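Local coordinates for 4-phosphoerythronate dehydrogenase (Lactobacillus jensenii, PDB 4PRK), which probably catalyses the NAD-dependent interconversion of pyruvate and D-lactate, as a member of the D-isomer-specific 2-hydroxyacid dehydrogenases, at residues V98-M109 and S296-M307. Sequence-based numbering, arbitrary orientation.
Sequences VPVYSPRAIAEM and SAYFTKTSVRNM
The segments 98-109 and 296-307 run antiparallel, with the CA atoms of Tyr101 and Ser303 5.0 Å apart and those of Ile106 and Ala297 4.6 Å apart. They exemplify how a two-domain D-2-hydroxyacid dehydrogenase joins its parts: the chain leaves the five-stranded domain through helix 103-118, crosses to the Rossmann domain, and returns through helix 301-319, and the two crossings pack together between the domains. Ser102 and Thr300 N-cap these helices, and Glu143 of the second subunit bonds to the Thr300 hydroxyl and also engages Ser102 OG. Over one face of the Tyr101 ring lies Met307, a Met-aromatic contact in which CE stands 3.5 Å from the ring centroid, 11° off the normal, and SD 3.9 Å from it. The methionine runs extended through chi2 and turns at chi3 (-128°), laying CG, SD and CE across that face. Asn306 ND2 donates to Tyr101 O (2.9 Å), nearly straight at 168° and along the C=O axis, while its OD1 receives both NE and NH1 of Arg305, which fixes the amide's orientation; ND2 also bonds to Tyr179 of the third subunit. With an alanine in place of Asn306, Tyr101 O is likely to lose this donor and the Arg305 guanidinium its amide acceptor. Ser303 OG turns back to donate to Tyr298 O, its oxygen resting against the CB atoms of Ser102 and Ala105. Farther along, Ala297 CB fits between Ile106 CG1 and Met109 CB, 3.6 Å from the latter, and Met109 CE ends 3.6 Å from Ser296 OG, a buried hydroxyl with no hydrogen-bond partner.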
loop_
_atom_site.group_PDB
_atom_site.type_symbol
_atom_site.label_atom_id
_atom_site.label_comp_id
_atom_site.label_asym_id
_atom_site.label_seq_id
_atom_site.Cartn_x
_atom_site.Cartn_y
_atom_site.Cartn_z
ATOM N N VAL A 98 -2.648 24.222 -17.902
ATOM C CA VAL A 98 -2.240 23.170 -16.959
ATOM C C VAL A 98 -3.470 22.473 -16.324
ATOM O O VAL A 98 -4.034 22.908 -15.307
ATOM C CB VAL A 98 -1.225 23.700 -15.917
ATOM C CG1 VAL A 98 -0.709 22.552 -15.068
ATOM C CG2 VAL A 98 -0.053 24.362 -16.633
ATOM N N PRO A 99 -3.908 21.406 -16.969
ATOM C CA PRO A 99 -4.974 20.551 -16.455
ATOM C C PRO A 99 -4.631 19.785 -15.175
ATOM O O PRO A 99 -5.489 19.609 -14.340
ATOM C CB PRO A 99 -5.252 19.600 -17.617
ATOM C CG PRO A 99 -4.049 19.661 -18.469
ATOM C CD PRO A 99 -3.539 21.049 -18.340
ATOM N N VAL A 100 -3.403 19.315 -15.043
ATOM C CA VAL A 100 -3.031 18.454 -13.927
ATOM C C VAL A 100 -1.905 19.060 -13.082
ATOM O O VAL A 100 -0.740 18.787 -13.332
ATOM C CB VAL A 100 -2.591 17.078 -14.474
ATOM C CG1 VAL A 100 -2.063 16.172 -13.386
ATOM C CG2 VAL A 100 -3.734 16.410 -15.217
ATOM N N TYR A 101 -2.257 19.908 -12.098
ATOM C CA TYR A 101 -1.277 20.540 -11.208
ATOM C C TYR A 101 -0.517 19.571 -10.293
ATOM O O TYR A 101 0.675 19.344 -10.439
ATOM C CB TYR A 101 -2.055 21.324 -10.159
ATOM C CG TYR A 101 -2.931 22.475 -10.556
ATOM C CD1 TYR A 101 -2.761 23.161 -11.746
ATOM C CD2 TYR A 101 -3.907 22.921 -9.679
ATOM C CE1 TYR A 101 -3.566 24.246 -12.060
ATOM C CE2 TYR A 101 -4.709 24.001 -9.981
ATOM C CZ TYR A 101 -4.536 24.659 -11.169
ATOM O OH TYR A 101 -5.342 25.720 -11.450
ATOM N N SER A 102 -1.277 18.928 -9.411
ATOM C CA SER A 102 -0.874 17.745 -8.675
ATOM C C SER A 102 -2.125 17.060 -8.154
ATOM O O SER A 102 -2.691 17.524 -7.171
ATOM C CB SER A 102 0.059 18.128 -7.521
ATOM O OG SER A 102 0.163 17.122 -6.548
ATOM N N PRO A 103 -2.571 15.964 -8.765
ATOM C CA PRO A 103 -3.787 15.367 -8.196
ATOM C C PRO A 103 -3.634 14.937 -6.739
ATOM O O PRO A 103 -4.606 14.977 -6.030
ATOM C CB PRO A 103 -4.080 14.164 -9.091
ATOM C CG PRO A 103 -2.855 13.897 -9.841
ATOM C CD PRO A 103 -2.293 15.224 -10.091
ATOM N N ARG A 104 -2.453 14.514 -6.319
ATOM C CA ARG A 104 -2.222 14.158 -4.926
ATOM C C ARG A 104 -2.430 15.313 -3.929
ATOM O O ARG A 104 -2.853 15.090 -2.820
ATOM C CB ARG A 104 -0.869 13.495 -4.738
ATOM C CG ARG A 104 -0.843 12.020 -5.102
ATOM C CD ARG A 104 -1.616 11.163 -4.129
ATOM N NE ARG A 104 -0.959 11.023 -2.840
ATOM C CZ ARG A 104 -0.522 9.876 -2.333
ATOM N NH1 ARG A 104 -0.667 8.748 -3.000
ATOM N NH2 ARG A 104 0.052 9.859 -1.152
ATOM N N ALA A 105 -2.082 16.533 -4.311
ATOM C CA ALA A 105 -2.307 17.711 -3.459
ATOM C C ALA A 105 -3.764 17.746 -3.066
ATOM O O ALA A 105 -4.125 17.791 -1.905
ATOM C CB ALA A 105 -1.938 18.987 -4.188
ATOM N N ILE A 106 -4.614 17.677 -4.060
ATOM C CA ILE A 106 -6.032 17.736 -3.771
ATOM C C ILE A 106 -6.557 16.503 -3.044
ATOM O O ILE A 106 -7.314 16.637 -2.087
ATOM C CB ILE A 106 -6.810 18.064 -5.049
ATOM C CG1 ILE A 106 -6.416 19.487 -5.422
ATOM C CG2 ILE A 106 -8.307 17.964 -4.841
ATOM C CD1 ILE A 106 -6.554 19.809 -6.865
ATOM N N ALA A 107 -6.130 15.311 -3.472
ATOM C CA ALA A 107 -6.626 14.099 -2.878
ATOM C C ALA A 107 -6.251 14.049 -1.402
ATOM O O ALA A 107 -7.031 13.646 -0.555
ATOM C CB ALA A 107 -6.041 12.924 -3.593
ATOM N N GLU A 108 -5.073 14.555 -1.082
ATOM C CA GLU A 108 -4.575 14.496 0.296
ATOM C C GLU A 108 -5.327 15.454 1.203
ATOM O O GLU A 108 -5.517 15.209 2.416
ATOM C CB GLU A 108 -3.050 14.732 0.332
ATOM C CG GLU A 108 -2.250 13.530 -0.138
ATOM C CD GLU A 108 -0.731 13.699 -0.129
ATOM O OE1 GLU A 108 -0.200 14.648 0.511
ATOM O OE2 GLU A 108 -0.045 12.824 -0.709
ATOM N N MET A 109 -5.795 16.537 0.632
ATOM C CA MET A 109 -6.588 17.508 1.411
ATOM C C MET A 109 -7.948 16.813 1.732
ATOM O O MET A 109 -8.425 16.803 2.868
ATOM C CB MET A 109 -6.776 18.841 0.647
ATOM C CG MET A 109 -7.685 19.836 1.350
ATOM S SD MET A 109 -7.004 20.402 2.933
ATOM C CE MET A 109 -6.842 22.135 2.557
ATOM N N SER A 296 -7.923 25.778 -1.010
ATOM C CA SER A 296 -6.515 25.589 -0.962
ATOM C C SER A 296 -6.100 24.106 -1.101
ATOM O O SER A 296 -4.933 23.731 -0.760
ATOM C CB SER A 296 -6.001 26.207 0.351
ATOM O OG SER A 296 -6.585 25.596 1.541
ATOM N N ALA A 297 -7.002 23.215 -1.540
ATOM C CA ALA A 297 -6.552 21.782 -1.665
ATOM C C ALA A 297 -5.304 21.721 -2.585
ATOM O O ALA A 297 -4.364 20.966 -2.368
ATOM C CB ALA A 297 -7.662 20.884 -2.202
ATOM N N TYR A 298 -5.271 22.547 -3.607
ATOM C CA TYR A 298 -4.153 22.537 -4.556
ATOM C C TYR A 298 -2.840 23.085 -3.980
ATOM O O TYR A 298 -1.800 22.917 -4.604
ATOM C CB TYR A 298 -4.502 23.394 -5.804
ATOM C CG TYR A 298 -4.281 24.871 -5.472
ATOM C CD1 TYR A 298 -5.249 25.623 -4.815
ATOM C CD2 TYR A 298 -3.068 25.484 -5.746
ATOM C CE1 TYR A 298 -5.016 26.938 -4.471
ATOM C CE2 TYR A 298 -2.820 26.795 -5.383
ATOM C CZ TYR A 298 -3.782 27.513 -4.743
ATOM O OH TYR A 298 -3.491 28.813 -4.375
ATOM N N PHE A 299 -2.853 23.747 -2.827
ATOM C CA PHE A 299 -1.786 24.705 -2.524
ATOM C C PHE A 299 -0.609 24.002 -1.827
ATOM O O PHE A 299 -0.462 24.093 -0.564
ATOM C CB PHE A 299 -2.390 25.845 -1.673
ATOM C CG PHE A 299 -1.453 26.993 -1.393
ATOM C CD1 PHE A 299 -0.622 27.504 -2.382
ATOM C CD2 PHE A 299 -1.462 27.610 -0.157
ATOM C CE1 PHE A 299 0.233 28.552 -2.103
ATOM C CE2 PHE A 299 -0.625 28.674 0.115
ATOM C CZ PHE A 299 0.212 29.150 -0.873
ATOM N N THR A 300 0.163 23.244 -2.618
ATOM C CA THR A 300 1.454 22.671 -2.191
ATOM C C THR A 300 2.572 23.222 -3.072
ATOM O O THR A 300 2.315 23.849 -4.094
ATOM C CB THR A 300 1.479 21.154 -2.365
ATOM O OG1 THR A 300 1.337 20.840 -3.763
ATOM C CG2 THR A 300 0.300 20.549 -1.612
ATOM N N LYS A 301 3.809 22.988 -2.654
ATOM C CA LYS A 301 4.987 23.406 -3.402
ATOM C C LYS A 301 5.006 22.741 -4.767
ATOM O O LYS A 301 5.355 23.339 -5.741
ATOM C CB LYS A 301 6.245 22.946 -2.694
ATOM C CG LYS A 301 6.438 23.488 -1.286
ATOM C CD LYS A 301 7.236 24.773 -1.290
ATOM C CE LYS A 301 7.817 25.058 0.085
ATOM N NZ LYS A 301 8.661 26.288 -0.034
ATOM N N THR A 302 4.649 21.463 -4.820
ATOM C CA THR A 302 4.573 20.798 -6.084
ATOM C C THR A 302 3.584 21.517 -7.007
ATOM O O THR A 302 3.848 21.648 -8.185
ATOM C CB THR A 302 4.150 19.333 -5.900
ATOM O OG1 THR A 302 4.958 18.730 -4.878
ATOM C CG2 THR A 302 4.259 18.541 -7.296
ATOM N N SER A 303 2.428 21.955 -6.517
ATOM C CA SER A 303 1.444 22.441 -7.474
ATOM C C SER A 303 1.971 23.715 -8.050
ATOM O O SER A 303 1.926 23.942 -9.270
ATOM C CB SER A 303 0.037 22.704 -6.875
ATOM O OG SER A 303 -0.666 21.505 -6.574
ATOM N N VAL A 304 2.405 24.585 -7.144
ATOM C CA VAL A 304 2.781 25.930 -7.538
ATOM C C VAL A 304 3.951 25.827 -8.543
ATOM O O VAL A 304 3.939 26.470 -9.575
ATOM C CB VAL A 304 3.121 26.779 -6.313
ATOM C CG1 VAL A 304 3.799 28.106 -6.703
ATOM C CG2 VAL A 304 1.855 27.032 -5.534
ATOM N N ARG A 305 4.898 24.946 -8.282
ATOM C CA ARG A 305 5.966 24.734 -9.217
ATOM C C ARG A 305 5.483 24.186 -10.579
ATOM O O ARG A 305 5.924 24.655 -11.617
ATOM C CB ARG A 305 6.971 23.779 -8.639
ATOM C CG ARG A 305 8.088 23.528 -9.607
ATOM C CD ARG A 305 8.743 22.216 -9.360
ATOM N NE ARG A 305 7.923 21.122 -9.845
ATOM C CZ ARG A 305 8.264 19.848 -9.703
ATOM N NH1 ARG A 305 7.478 18.881 -10.156
ATOM N NH2 ARG A 305 9.398 19.540 -9.092
ATOM N N ASN A 306 4.602 23.179 -10.558
ATOM C CA ASN A 306 4.102 22.581 -11.772
ATOM C C ASN A 306 3.331 23.556 -12.603
ATOM O O ASN A 306 3.471 23.554 -13.820
ATOM C CB ASN A 306 3.298 21.320 -11.495
ATOM C CG ASN A 306 4.194 20.164 -11.100
ATOM O OD1 ASN A 306 5.446 20.262 -11.167
ATOM N ND2 ASN A 306 3.591 19.062 -10.657
ATOM N N MET A 307 2.593 24.440 -11.969
ATOM C CA MET A 307 1.864 25.439 -12.713
ATOM C C MET A 307 2.793 26.331 -13.532
ATOM O O MET A 307 2.454 26.715 -14.657
ATOM C CB MET A 307 0.993 26.287 -11.788
ATOM C CG MET A 307 -0.255 25.544 -11.301
ATOM S SD MET A 307 -1.288 26.488 -10.144
ATOM C CE MET A 307 -1.483 25.350 -8.784
#